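Local coordinates for protein RTX toxin RtxA (Vibrio vulnificus MO6-24/O, PDB 6IMP) that probably acts as a hydrolase, forming an alpha/beta-hydrolase-fold effector domain of a secreted toxin linked to bacterial virulence, at residues L72-Y83 / T156-I167. Numbering follows the deposited sequence.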
ATOM      1  N   LEU A  72       5.803 -14.993   3.354  1.00 74.30           N
ATOM      2  CA  LEU A  72       4.486 -15.335   3.895  1.00 79.33           C
ATOM      3  C   LEU A  72       3.766 -16.292   2.943  1.00 85.47           C
ATOM      4  O   LEU A  72       4.049 -16.299   1.742  1.00 81.52           O
ATOM      5  CB  LEU A  72       3.650 -14.063   4.088  1.00 84.19           C
ATOM      6  CG  LEU A  72       4.272 -12.886   4.859  1.00 79.32           C
ATOM      7  CD1 LEU A  72       3.239 -11.783   5.003  1.00 76.95           C
ATOM      8  CD2 LEU A  72       4.781 -13.302   6.233  1.00 76.97           C
ATOM      9  N   LYS A  73       2.844 -17.096   3.482  1.00 89.54           N
ATOM     10  CA  LYS A  73       1.977 -17.959   2.656  1.00 90.48           C
ATOM     11  C   LYS A  73       0.777 -17.180   2.112  1.00 82.80           C
ATOM     12  O   LYS A  73      -0.304 -17.136   2.726  1.00 73.48           O
ATOM     13  CB  LYS A  73       1.480 -19.189   3.441  1.00107.80           C
ATOM     14  CG  LYS A  73       0.589 -20.131   2.615  1.00120.59           C
ATOM     15  CD  LYS A  73      -0.549 -20.763   3.415  1.00119.70           C
ATOM     16  CE  LYS A  73      -0.031 -21.690   4.502  1.00124.95           C
ATOM     17  NZ  LYS A  73      -0.946 -22.838   4.754  1.00119.04           N
ATOM     18  N   GLY A  74       0.958 -16.596   0.938  1.00 78.84           N
ATOM     19  CA  GLY A  74      -0.151 -15.961   0.232  1.00 80.69           C
ATOM     20  C   GLY A  74      -1.109 -16.986  -0.329  1.00 80.06           C
ATOM     21  O   GLY A  74      -0.802 -18.177  -0.376  1.00 84.51           O
ATOM     22  N   GLU A  75      -2.275 -16.519  -0.756  1.00 88.24           N
ATOM     23  CA  GLU A  75      -3.301 -17.405  -1.305  1.00 89.53           C
ATOM     24  C   GLU A  75      -2.985 -17.903  -2.734  1.00 83.72           C
ATOM     25  O   GLU A  75      -3.488 -18.947  -3.144  1.00 92.90           O
ATOM     26  CB  GLU A  75      -4.673 -16.732  -1.258  1.00 96.68           C
ATOM     27  CG  GLU A  75      -5.813 -17.644  -1.711  1.00120.62           C
ATOM     28  CD  GLU A  75      -7.175 -16.986  -1.631  1.00130.40           C
ATOM     29  OE1 GLU A  75      -7.234 -15.763  -1.363  1.00123.45           O
ATOM     30  OE2 GLU A  75      -8.189 -17.691  -1.856  1.00131.66           O
ATOM     31  N   ALA A  76      -2.144 -17.175  -3.469  1.00 78.72           N
ATOM     32  CA  ALA A  76      -1.730 -17.580  -4.832  1.00 67.29           C
ATOM     33  C   ALA A  76      -0.267 -18.012  -4.896  1.00 63.72           C
ATOM     34  O   ALA A  76       0.218 -18.395  -5.951  1.00 68.80           O
ATOM     35  CB  ALA A  76      -1.979 -16.452  -5.829  1.00 58.54           C
ATOM     36  N   GLY A  77       0.439 -17.959  -3.776  1.00 68.53           N
ATOM     37  CA  GLY A  77       1.900 -18.107  -3.801  1.00 68.61           C
ATOM     38  C   GLY A  77       2.553 -17.403  -2.627  1.00 74.61           C
ATOM     39  O   GLY A  77       1.898 -17.131  -1.620  1.00 71.85           O
ATOM     40  N   ARG A  78       3.846 -17.108  -2.747  1.00 79.43           N
ATOM     41  CA  ARG A  78       4.570 -16.484  -1.639  1.00 78.58           C
ATOM     42  C   ARG A  78       4.764 -14.971  -1.791  1.00 74.56           C
ATOM     43  O   ARG A  78       4.771 -14.429  -2.903  1.00 66.17           O
ATOM     44  CB  ARG A  78       5.874 -17.222  -1.328  1.00 81.19           C
ATOM     45  CG  ARG A  78       6.967 -17.135  -2.371  1.00 86.63           C
ATOM     46  CD  ARG A  78       7.974 -18.260  -2.174  1.00 82.82           C
ATOM     47  NE  ARG A  78       9.068 -18.179  -3.133  1.00 91.08           N
ATOM     48  CZ  ARG A  78       8.982 -18.535  -4.415  1.00 91.30           C
ATOM     49  NH1 ARG A  78      10.043 -18.430  -5.204  1.00 91.01           N
ATOM     50  NH2 ARG A  78       7.849 -19.015  -4.910  1.00 95.80           N
ATOM     51  N   LEU A  79       4.808 -14.307  -0.639  1.00 74.15           N
ATOM     52  CA  LEU A  79       4.812 -12.848  -0.548  1.00 77.37           C
ATOM     53  C   LEU A  79       6.058 -12.402   0.203  1.00 78.26           C
ATOM     54  O   LEU A  79       6.187 -12.630   1.411  1.00 76.69           O
ATOM     55  CB  LEU A  79       3.574 -12.348   0.200  1.00 77.78           C
ATOM     56  CG  LEU A  79       2.203 -12.640  -0.408  1.00 76.20           C
ATOM     57  CD1 LEU A  79       1.091 -12.316   0.588  1.00 73.25           C
ATOM     58  CD2 LEU A  79       2.007 -11.861  -1.701  1.00 75.32           C
ATOM     59  N   THR A  80       6.960 -11.737  -0.503  1.00 73.31           N
ATOM     60  CA  THR A  80       8.310 -11.547  -0.001  1.00 74.27           C
ATOM     61  C   THR A  80       8.600 -10.092   0.333  1.00 74.68           C
ATOM     62  O   THR A  80       8.222  -9.183  -0.405  1.00 73.26           O
ATOM     63  CB  THR A  80       9.318 -12.015  -1.036  1.00 69.69           C
ATOM     64  OG1 THR A  80       9.139 -11.259  -2.234  1.00 67.94           O
ATOM     65  CG2 THR A  80       9.112 -13.480  -1.328  1.00 72.52           C
ATOM     66  N   GLY A  81       9.255  -9.887   1.467  1.00 81.17           N
ATOM     67  CA  GLY A  81       9.950  -8.632   1.740  1.00 85.52           C
ATOM     68  C   GLY A  81      10.644  -8.642   3.088  1.00 83.48           C
ATOM     69  O   GLY A  81      11.173  -9.667   3.519  1.00 82.58           O
ATOM     70  N   TYR A  82      10.646  -7.494   3.756  1.00 84.14           N
ATOM     71  CA  TYR A  82      11.311  -7.367   5.050  1.00 77.62           C
ATOM     72  C   TYR A  82      10.365  -6.896   6.144  1.00 78.39           C
ATOM     73  O   TYR A  82       9.311  -6.297   5.888  1.00 66.56           O
ATOM     74  CB  TYR A  82      12.515  -6.432   4.962  1.00 66.02           C
ATOM     75  CG  TYR A  82      13.520  -6.814   3.899  1.00 68.46           C
ATOM     76  CD1 TYR A  82      13.236  -6.635   2.555  1.00 65.20           C
ATOM     77  CD2 TYR A  82      14.776  -7.314   4.240  1.00 72.96           C
ATOM     78  CE1 TYR A  82      14.156  -6.963   1.574  1.00 70.29           C
ATOM     79  CE2 TYR A  82      15.714  -7.633   3.266  1.00 72.45           C
ATOM     80  CZ  TYR A  82      15.401  -7.463   1.932  1.00 72.60           C
ATOM     81  OH  TYR A  82      16.329  -7.791   0.949  1.00 70.89           O
ATOM     82  N   TYR A  83      10.738  -7.243   7.367  1.00 84.57           N
ATOM     83  CA  TYR A  83      10.243  -6.593   8.560  1.00 80.66           C
ATOM     84  C   TYR A  83      11.370  -5.741   9.102  1.00 82.63           C
ATOM     85  O   TYR A  83      12.388  -6.276   9.524  1.00 84.80           O
ATOM     86  CB  TYR A  83       9.856  -7.644   9.587  1.00 76.26           C
ATOM     87  CG  TYR A  83       9.131  -7.085  10.769  1.00 74.55           C
ATOM     88  CD1 TYR A  83       7.754  -6.941  10.750  1.00 76.71           C
ATOM     89  CD2 TYR A  83       9.817  -6.700  11.913  1.00 74.24           C
ATOM     90  CE1 TYR A  83       7.069  -6.426  11.840  1.00 81.04           C
ATOM     91  CE2 TYR A  83       9.145  -6.189  13.012  1.00 78.00           C
ATOM     92  CZ  TYR A  83       7.769  -6.054  12.972  1.00 81.36           C
ATOM     93  OH  TYR A  83       7.090  -5.540  14.056  1.00 82.39           O
ATOM     94  N   THR A 156      -3.207 -11.308   4.327  1.00 79.13           N
ATOM     95  CA  THR A 156      -2.084 -12.156   4.675  1.00 79.41           C
ATOM     96  C   THR A 156      -1.140 -11.347   5.526  1.00 84.58           C
ATOM     97  O   THR A 156      -0.821 -11.725   6.654  1.00 95.13           O
ATOM     98  CB  THR A 156      -1.337 -12.630   3.425  1.00 78.69           C
ATOM     99  OG1 THR A 156      -2.230 -13.385   2.608  1.00 82.03           O
ATOM    100  CG2 THR A 156      -0.128 -13.493   3.802  1.00 82.80           C
ATOM    101  N   MET A 157      -0.744 -10.198   4.990  1.00 83.59           N
ATOM    102  CA  MET A 157       0.223  -9.341   5.637  1.00 74.27           C
ATOM    103  C   MET A 157      -0.285  -8.927   6.993  1.00 66.26           C
ATOM    104  O   MET A 157       0.455  -8.954   7.961  1.00 61.84           O
ATOM    105  CB  MET A 157       0.480  -8.107   4.796  1.00 73.74           C
ATOM    106  CG  MET A 157       1.339  -8.363   3.585  1.00 69.19           C
ATOM    107  SD  MET A 157       1.329  -6.874   2.591  1.00 68.84           S
ATOM    108  CE  MET A 157       1.368  -7.547   0.937  1.00 75.88           C
ATOM    109  N   PHE A 158      -1.549  -8.540   7.065  1.00 69.96           N
ATOM    110  CA  PHE A 158      -2.150  -8.250   8.360  1.00 77.67           C
ATOM    111  C   PHE A 158      -1.980  -9.429   9.296  1.00 78.62           C
ATOM    112  O   PHE A 158      -1.344  -9.313  10.338  1.00 76.05           O
ATOM    113  CB  PHE A 158      -3.629  -7.921   8.240  1.00 80.24           C
ATOM    114  CG  PHE A 158      -4.206  -7.339   9.494  1.00 88.00           C
ATOM    115  CD1 PHE A 158      -3.657  -6.185  10.048  1.00 94.57           C
ATOM    116  CD2 PHE A 158      -5.284  -7.928  10.125  1.00 92.50           C
ATOM    117  CE1 PHE A 158      -4.178  -5.628  11.198  1.00 93.51           C
ATOM    118  CE2 PHE A 158      -5.814  -7.374  11.278  1.00100.97           C
ATOM    119  CZ  PHE A 158      -5.254  -6.227  11.820  1.00 97.45           C
ATOM    120  N   ASN A 159      -2.507 -10.577   8.888  1.00 88.98           N
ATOM    121  CA  ASN A 159      -2.529 -11.757   9.740  1.00 87.00           C
ATOM    122  C   ASN A 159      -1.134 -12.107  10.232  1.00 82.97           C
ATOM    123  O   ASN A 159      -0.971 -12.467  11.387  1.00100.50           O
ATOM    124  CB  ASN A 159      -3.158 -12.947   9.017  1.00 87.08           C
ATOM    125  CG  ASN A 159      -4.662 -12.813   8.873  1.00 89.36           C
ATOM    126  OD1 ASN A 159      -5.362 -12.376   9.797  1.00 91.21           O
ATOM    127  ND2 ASN A 159      -5.171 -13.195   7.713  1.00 98.36           N
ATOM    128  N   TYR A 160      -0.124 -11.919   9.387  1.00 76.77           N
ATOM    129  CA  TYR A 160       1.277 -12.145   9.804  1.00 81.48           C
ATOM    130  C   TYR A 160       1.690 -11.303  11.020  1.00 86.37           C
ATOM    131  O   TYR A 160       2.446 -11.766  11.881  1.00 84.05           O
ATOM    132  CB  TYR A 160       2.249 -11.887   8.648  1.00 76.92           C
ATOM    133  CG  TYR A 160       3.693 -11.876   9.080  1.00 72.21           C
ATOM    134  CD1 TYR A 160       4.301 -13.031   9.546  1.00 76.13           C
ATOM    135  CD2 TYR A 160       4.441 -10.706   9.057  1.00 71.48           C
ATOM    136  CE1 TYR A 160       5.624 -13.037   9.971  1.00 76.32           C
ATOM    137  CE2 TYR A 160       5.770 -10.698   9.461  1.00 84.36           C
ATOM    138  CZ  TYR A 160       6.359 -11.869   9.922  1.00 83.69           C
ATOM    139  OH  TYR A 160       7.679 -11.874  10.324  1.00 85.73           O
ATOM    140  N   LEU A 161       1.208 -10.065  11.076  1.00 92.66           N
ATOM    141  CA  LEU A 161       1.487  -9.191  12.209  1.00 92.90           C
ATOM    142  C   LEU A 161       0.782  -9.711  13.442  1.00 96.32           C
ATOM    143  O   LEU A 161       1.429 -10.040  14.437  1.00 91.20           O
ATOM    144  CB  LEU A 161       1.040  -7.757  11.919  1.00 89.09           C
ATOM    145  CG  LEU A 161       1.749  -7.059  10.758  1.00 81.82           C
ATOM    146  CD1 LEU A 161       1.200  -5.650  10.623  1.00 82.05           C
ATOM    147  CD2 LEU A 161       3.262  -7.031  10.948  1.00 76.90           C
ATOM    148  N   VAL A 162      -0.539  -9.849  13.329  1.00 98.60           N
ATOM    149  CA  VAL A 162      -1.396 -10.293  14.437  1.00105.95           C
ATOM    150  C   VAL A 162      -0.947 -11.658  14.990  1.00115.20           C
ATOM    151  O   VAL A 162      -0.945 -11.868  16.213  1.00109.69           O
ATOM    152  CB  VAL A 162      -2.884 -10.411  14.000  1.00101.73           C
ATOM    153  CG1 VAL A 162      -3.758 -10.896  15.156  1.00 97.05           C
ATOM    154  CG2 VAL A 162      -3.414  -9.080  13.481  1.00105.93           C
ATOM    155  N   ASN A 163      -0.543 -12.560  14.084  1.00109.95           N
ATOM    156  CA  ASN A 163      -0.530 -14.012  14.356  1.00102.16           C
ATOM    157  C   ASN A 163       0.844 -14.649  14.509  1.00106.79           C
ATOM    158  O   ASN A 163       1.004 -15.573  15.311  1.00139.02           O
ATOM    159  CB  ASN A 163      -1.228 -14.792  13.241  1.00 94.22           C
ATOM    160  CG  ASN A 163      -2.696 -14.450  13.104  1.00 90.63           C
ATOM    161  OD1 ASN A 163      -3.205 -13.556  13.773  1.00 98.39           O
ATOM    162  ND2 ASN A 163      -3.392 -15.171  12.225  1.00 77.40           N
ATOM    163  N   ASP A 164       1.790 -14.271  13.658  1.00100.28           N
ATOM    164  CA  ASP A 164       3.167 -14.739  13.840  1.00105.63           C
ATOM    165  C   ASP A 164       3.885 -13.916  14.906  1.00111.37           C
ATOM    166  O   ASP A 164       4.874 -14.376  15.471  1.00128.53           O
ATOM    167  CB  ASP A 164       3.956 -14.733  12.520  1.00109.51           C
ATOM    168  CG  ASP A 164       3.589 -15.894  11.618  1.00108.82           C
ATOM    169  OD1 ASP A 164       2.756 -16.712  12.018  1.00126.54           O
ATOM    170  OD2 ASP A 164       4.123 -15.998  10.498  1.00103.06           O
ATOM    171  N   LYS A 165       3.388 -12.706  15.175  1.00113.02           N
ATOM    172  CA  LYS A 165       4.071 -11.776  16.097  1.00108.25           C
ATOM    173  C   LYS A 165       3.162 -11.224  17.220  1.00110.98           C
ATOM    174  O   LYS A 165       3.566 -10.328  17.970  1.00 99.85           O
ATOM    175  CB  LYS A 165       4.728 -10.638  15.295  1.00106.37           C
ATOM    176  CG  LYS A 165       5.984 -11.067  14.535  1.00102.73           C
ATOM    177  CD  LYS A 165       6.350 -10.102  13.410  1.00 95.56           C
ATOM    178  CE  LYS A 165       7.838  -9.755  13.395  1.00104.53           C
ATOM    179  NZ  LYS A 165       8.688 -10.742  12.666  1.00103.38           N
ATOM    180  N   GLY A 166       1.953 -11.775  17.343  1.00119.97           N
ATOM    181  CA  GLY A 166       1.116 -11.585  18.542  1.00124.92           C
ATOM    182  C   GLY A 166       0.595 -10.175  18.749  1.00121.40           C
ATOM    183  O   GLY A 166      -0.015  -9.869  19.780  1.00121.90           O
ATOM    184  N   ILE A 167       0.790  -9.334  17.741  1.00110.65           N
ATOM    185  CA  ILE A 167       0.664  -7.903  17.900  1.00101.03           C
ATOM    186  C   ILE A 167      -0.798  -7.552  18.029  1.00 95.21           C
ATOM    187  O   ILE A 167      -1.595  -7.887  17.156  1.00 79.50           O
ATOM    188  CB  ILE A 167       1.255  -7.161  16.693  1.00105.46           C
ATOM    189  CG1 ILE A 167       2.760  -7.435  16.621  1.00107.63           C
ATOM    190  CG2 ILE A 167       0.947  -5.667  16.783  1.00110.99           C
ATOM    191  CD1 ILE A 167       3.512  -6.609  15.602  1.00108.33           C
TER
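Lys165 crosses the ring of Tyr83 in a cation-pi contact, the one charged interaction between segments 72-83 and 156-167. Its NZ stands 4.3 Å from the ring centroid and 14° off the normal. CE lies over the ring centre at 3.6 Å, adding a CH-pi contact to the same face. Bends at chi3 and chi4 turn the lysine chain over the ring and bring NZ to Tyr160 OH, to which it donates a hydrogen bond of 2.8 Å. The ammonium group therefore links the two tyrosines.

A second CH-pi contact involves Leu72, whose CD2 sits over one face of Tyr160, 3.6 Å from the ring centroid and displaced toward the CG-CD1 side. The two side chains are roughly perpendicular, and the other leucine branch, CD1, packs against Tyr160 CB and the Met157 backbone.

The remaining contacts are van der Waals packing, mostly between apolar groups. Leu79 and Thr156 meet tip to tip, CD1 against CG2 at 3.6 Å; the threonine methyl, anti to its own N, also rests 3.8 Å from Leu72 CB. At the opposite end of the interface, Leu161 CD2 meets the Tyr83 ring edge in plane, 4.0 Å from CE1, and Ile167 CD1 approaches the phenol oxygen.

No hydrogen bond joins the two segments directly; they meet through the ring contacts and side-chain packing. The axes of strand 78-83 and helix 156-164 cross at -64°, with 11.1 Å at closest approach. Leu72 and Leu79 belong to adjacent antiparallel strands paired by backbone bonds, and Met157 and Leu161 extend the packing onto strand 129-133. This is helix 147-164 covering the antiparallel margin of the mixed sheet, a helix-on-sheet layer characteristic of the alpha/beta hydrolase fold.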